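BMC domain protein (Clostridiales bacterium 1_7_47FAA, PDB 4OLO) is a shell protein of a glycyl-radical-type bacterial microcompartment, probably one that handles propanediol, and probably carries a binding site for an iron-sulfur cluster. Local coordinates at residues G78-A81 with S82-A86; M87-I90 with R91-T95. One frame throughout, in Å; residues are numbered along the deposited sequence.

Contact 1 (G78-A81 with S82-A86)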
loop_
_atom_site.group_PDB
_atom_site.type_symbol
_atom_site.label_atom_id
_atom_site.label_comp_id
_atom_site.label_asym_id
_atom_site.label_seq_id
_atom_site.Cartn_x
_atom_site.Cartn_y
_atom_site.Cartn_z
ATOM N N GLY B 78 -26.947 -14.200 5.861
ATOM C CA GLY B 78 -28.236 -14.872 5.775
ATOM C C GLY B 78 -28.179 -16.308 6.253
ATOM O O GLY B 78 -27.224 -16.722 6.922
ATOM N N ASP B 79 -29.194 -17.095 5.877
ATOM C CA ASP B 79 -29.240 -18.514 6.222
ATOM C C ASP B 79 -28.235 -19.190 5.324
ATOM O O ASP B 79 -27.956 -18.660 4.258
ATOM C CB ASP B 79 -30.661 -19.088 6.016
ATOM C CG ASP B 79 -31.185 -18.957 4.593
ATOM O OD1 ASP B 79 -31.609 -17.843 4.218
ATOM O OD2 ASP B 79 -31.169 -19.970 3.857
ATOM N N THR B 80 -27.669 -20.330 5.753
ATOM C CA THR B 80 -26.660 -21.101 5.015
ATOM C C THR B 80 -27.034 -21.345 3.555
ATOM O O THR B 80 -26.221 -21.066 2.674
ATOM C CB THR B 80 -26.339 -22.424 5.746
ATOM O OG1 THR B 80 -25.998 -22.129 7.099
ATOM C CG2 THR B 80 -25.196 -23.205 5.081
ATOM N N ALA B 81 -28.246 -21.856 3.307
ATOM C CA ALA B 81 -28.720 -22.197 1.970
ATOM C C ALA B 81 -28.674 -21.015 1.012
ATOM O O ALA B 81 -28.136 -21.162 -0.083
ATOM C CB ALA B 81 -30.114 -22.809 2.035
ATOM N N SER B 82 -29.153 -19.832 1.458
ATOM C CA SER B 82 -29.177 -18.579 0.680
ATOM C C SER B 82 -27.783 -18.060 0.442
ATOM O O SER B 82 -27.480 -17.620 -0.677
ATOM C CB SER B 82 -30.014 -17.521 1.385
ATOM O OG SER B 82 -31.373 -17.935 1.510
ATOM N N VAL B 83 -26.922 -18.110 1.485
ATOM C CA VAL B 83 -25.536 -17.662 1.396
ATOM C C VAL B 83 -24.757 -18.557 0.385
ATOM O O VAL B 83 -24.126 -18.029 -0.529
ATOM C CB VAL B 83 -24.863 -17.560 2.798
ATOM C CG1 VAL B 83 -23.342 -17.384 2.670
ATOM C CG2 VAL B 83 -25.470 -16.417 3.597
ATOM N N GLU B 84 -24.888 -19.898 0.507
ATOM C CA GLU B 84 -24.239 -20.838 -0.400
ATOM C C GLU B 84 -24.713 -20.659 -1.845
ATOM O O GLU B 84 -23.884 -20.645 -2.757
ATOM C CB GLU B 84 -24.432 -22.273 0.062
ATOM C CG GLU B 84 -23.604 -22.605 1.285
ATOM C CD GLU B 84 -23.708 -24.008 1.847
ATOM O OE1 GLU B 84 -22.798 -24.380 2.620
ATOM O OE2 GLU B 84 -24.674 -24.736 1.517
ATOM N N ALA B 85 -26.017 -20.441 -2.047
ATOM C CA ALA B 85 -26.599 -20.223 -3.381
ATOM C C ALA B 85 -26.060 -18.933 -4.008
ATOM O O ALA B 85 -25.756 -18.943 -5.211
ATOM C CB ALA B 85 -28.115 -20.182 -3.303
ATOM N N ALA B 86 -25.936 -17.829 -3.196
ATOM C CA ALA B 86 -25.427 -16.548 -3.665
ATOM C C ALA B 86 -23.934 -16.685 -4.031
ATOM O O ALA B 86 -23.529 -16.185 -5.081
ATOM C CB ALA B 86 -25.651 -15.459 -2.624
#

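Contact 2 (M87-I90 with R91-T95)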
loop_
_atom_site.group_PDB
_atom_site.type_symbol
_atom_site.label_atom_id
_atom_site.label_comp_id
_atom_site.label_asym_id
_atom_site.label_seq_id
_atom_site.Cartn_x
_atom_site.Cartn_y
_atom_site.Cartn_z
ATOM N N MET B 87 -23.130 -17.397 -3.197
ATOM C CA MET B 87 -21.695 -17.659 -3.425
ATOM C C MET B 87 -21.512 -18.416 -4.749
ATOM O O MET B 87 -20.654 -18.030 -5.551
ATOM C CB MET B 87 -21.083 -18.501 -2.294
ATOM C CG MET B 87 -21.136 -17.881 -0.914
ATOM S SD MET B 87 -20.093 -16.447 -0.741
ATOM C CE MET B 87 -18.434 -17.283 -0.447
ATOM N N ASP B 88 -22.317 -19.482 -4.977
ATOM C CA ASP B 88 -22.289 -20.286 -6.209
ATOM C C ASP B 88 -22.568 -19.416 -7.437
ATOM O O ASP B 88 -21.884 -19.557 -8.443
ATOM C CB ASP B 88 -23.333 -21.426 -6.172
ATOM C CG ASP B 88 -23.086 -22.577 -5.199
ATOM O OD1 ASP B 88 -22.050 -22.548 -4.475
ATOM O OD2 ASP B 88 -23.965 -23.474 -5.103
ATOM N N GLU B 89 -23.566 -18.535 -7.354
ATOM C CA GLU B 89 -23.939 -17.624 -8.433
ATOM C C GLU B 89 -22.821 -16.665 -8.787
ATOM O O GLU B 89 -22.548 -16.462 -9.974
ATOM C CB GLU B 89 -25.198 -16.835 -8.079
ATOM C CG GLU B 89 -26.382 -17.131 -8.983
ATOM C CD GLU B 89 -26.122 -17.157 -10.486
ATOM O OE1 GLU B 89 -25.885 -16.074 -11.073
ATOM O OE2 GLU B 89 -26.154 -18.265 -11.072
ATOM N N ILE B 90 -22.165 -16.084 -7.751
ATOM C CA ILE B 90 -21.043 -15.150 -7.895
ATOM C C ILE B 90 -19.887 -15.840 -8.621
ATOM O O ILE B 90 -19.354 -15.284 -9.582
ATOM C CB ILE B 90 -20.614 -14.546 -6.537
ATOM C CG1 ILE B 90 -21.699 -13.598 -5.980
ATOM C CG2 ILE B 90 -19.281 -13.826 -6.674
ATOM C CD1 ILE B 90 -21.653 -13.386 -4.486
ATOM N N ARG B 91 -19.531 -17.057 -8.173
ATOM C CA ARG B 91 -18.454 -17.859 -8.718
ATOM C C ARG B 91 -18.745 -18.232 -10.181
ATOM O O ARG B 91 -17.858 -18.103 -11.010
ATOM C CB ARG B 91 -18.211 -19.081 -7.804
ATOM C CG ARG B 91 -17.328 -20.169 -8.377
ATOM C CD ARG B 91 -15.836 -19.910 -8.247
ATOM N NE ARG B 91 -15.078 -20.963 -8.937
ATOM C CZ ARG B 91 -13.947 -21.512 -8.492
ATOM N NH1 ARG B 91 -13.399 -21.097 -7.351
ATOM N NH2 ARG B 91 -13.355 -22.477 -9.183
ATOM N N LYS B 92 -19.986 -18.642 -10.491
ATOM C CA LYS B 92 -20.438 -19.008 -11.834
ATOM C C LYS B 92 -20.332 -17.807 -12.786
ATOM O O LYS B 92 -19.817 -17.960 -13.893
ATOM C CB LYS B 92 -21.870 -19.566 -11.788
ATOM C CG LYS B 92 -22.443 -20.044 -13.116
ATOM C CD LYS B 92 -23.934 -20.369 -12.981
ATOM C CE LYS B 92 -24.560 -20.783 -14.285
ATOM N NZ LYS B 92 -25.913 -21.362 -14.072
ATOM N N LYS B 93 -20.779 -16.620 -12.348
ATOM C CA LYS B 93 -20.712 -15.407 -13.158
ATOM C C LYS B 93 -19.277 -14.943 -13.353
ATOM O O LYS B 93 -18.943 -14.410 -14.409
ATOM C CB LYS B 93 -21.585 -14.300 -12.563
ATOM C CG LYS B 93 -23.085 -14.622 -12.597
ATOM C CD LYS B 93 -23.832 -13.846 -13.646
ATOM C CE LYS B 93 -25.325 -14.118 -13.601
ATOM N NZ LYS B 93 -26.086 -13.345 -14.619
ATOM N N GLU B 94 -18.409 -15.203 -12.362
ATOM C CA GLU B 94 -16.997 -14.828 -12.426
ATOM C C GLU B 94 -16.224 -15.591 -13.489
ATOM O O GLU B 94 -15.424 -14.980 -14.191
ATOM C CB GLU B 94 -16.314 -14.884 -11.050
ATOM C CG GLU B 94 -14.952 -14.194 -10.982
ATOM C CD GLU B 94 -14.790 -12.765 -11.498
ATOM O OE1 GLU B 94 -13.654 -12.414 -11.901
ATOM O OE2 GLU B 94 -15.785 -12.001 -11.513
ATOM N N THR B 95 -16.489 -16.900 -13.644
ATOM C CA THR B 95 -15.803 -17.731 -14.643
ATOM C C THR B 95 -16.037 -17.233 -16.083
ATOM O O THR B 95 -15.084 -17.232 -16.879
ATOM C CB THR B 95 -15.915 -19.238 -14.361
ATOM O OG1 THR B 95 -17.232 -19.681 -14.687
ATOM C CG2 THR B 95 -15.550 -19.592 -12.905
#

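Contact 1 (G78-A81 with S82-A86)
Asp-79 and Ser-82 meet where helix 80-95 begins. The aspartate sits at the N-cap and spends both carboxylate oxygens on the same serine. OD1 accepts from Ser-82 OG at 2.7 Å, met on its syn side and only moderately out of the carboxylate plane. OD2 takes the backbone N-H of Ser-82, with N 3.1 Å away and standing well above that plane. With CG between the backbone N and the carbonyl carbon (chi1 59°), the carboxylate is carried forward over the first turn, to Ser-82. Gripped at two points, the group has little freedom to rotate, and its negative charge at the amino end of a helix would be favoured by the helix dipole.

Backbone bonds carry on from the cap. Val-83 N donates to Asp-79 O, Glu-84 N reaches Thr-80 O at 2.8 Å with an almost straight N-H (170°), and Ala-85 N finds Ala-81 O.

The remaining touches are van der Waals, methyl groups against polar atoms. Val-83 CG2 turns back beside its own backbone N and rests 3.5 Å from Gly-78 N and 3.4 Å from Asp-79 O, covering the step from strand into helix. One turn apart, Thr-80 and Glu-84 run alongside each other, and Thr-80 CG2 lies 3.6 Å from Glu-84 OE1. Their polar ends are used on other partners: Thr-80 OG1 bonds to Asp-33, and Glu-84 OE1 makes a salt bridge with Lys-7.

Those partners place the turn in the fold. Gly-78 ends strand 73-78 and shares backbone bonds with Ala-34. Val-83 packs on Ile-5 and Val-58, so the helix starts across the sheet, touching strands 2-7 and 58-63, the outer two of the four in this chain.

Contact 2 (M87-I90 with R91-T95)
The carboxylate of Glu-89 faces the side chains of Lys-92 and Lys-93, with OE2 directed at the first and OE1 at the second. Lys-93 CG and Lys-92 CD approach from the same side of the carboxylate, both above its plane, 3.5 Å from OE1 and 3.6 Å from OE2 respectively. Lys-93 CE comes closer, 3.2 Å from OE1. The carboxylate thus meets the aliphatic parts of the lysines rather than their ammonium ends. Lys-92 NZ stays 4.3 Å from OE2 and Lys-93 NZ 4.5 Å from OE1, too far for salt bridges, so any attraction is probably weak and long-range. A bend at chi2 (-46°) swings the Glu-89 carboxylate forward along the helix to reach them.

Beneath this, backbone bonds join residues four apart: Arg-91 N to Met-87 O, Lys-92 N to Asp-88 O, Lys-93 N to Glu-89 O, and Glu-94 N to Ile-90 O. Glu-94 directs its carboxylate elsewhere, to a salt bridge with Arg-4 of the second subunit.

Ile-90 is buried against Ala-48 and Val-51 of helix 42-53 and against Tyr-3 and Ile-38 of the sheet. The arrangement is that of an amphipathic alpha-helix, with Glu-Lys pairs three and four residues apart on its charged side, packed on the alpha/beta core of a BMC domain.

How the contacts relate
Contacts 1 and 2 follow one another along helix 80-95, contact 1 including the step into it, their centres about 13 Å apart. Both lie mostly at the surface, each with one buried residue among those that touch: Val-83 and Ile-90. Their chemistry follows their place. At the amino end, contact 1 supplies a side-chain acceptor for a backbone N-H that has no preceding turn to bond with. Farther along, contact 2 has its main-chain bonds in regular order, and its charged side chains interact at longer range. Contact 1 sets the helix on the sheet, with no other subunit touching it, whereas contact 2 also packs on helix 42-53 and reaches the second subunit.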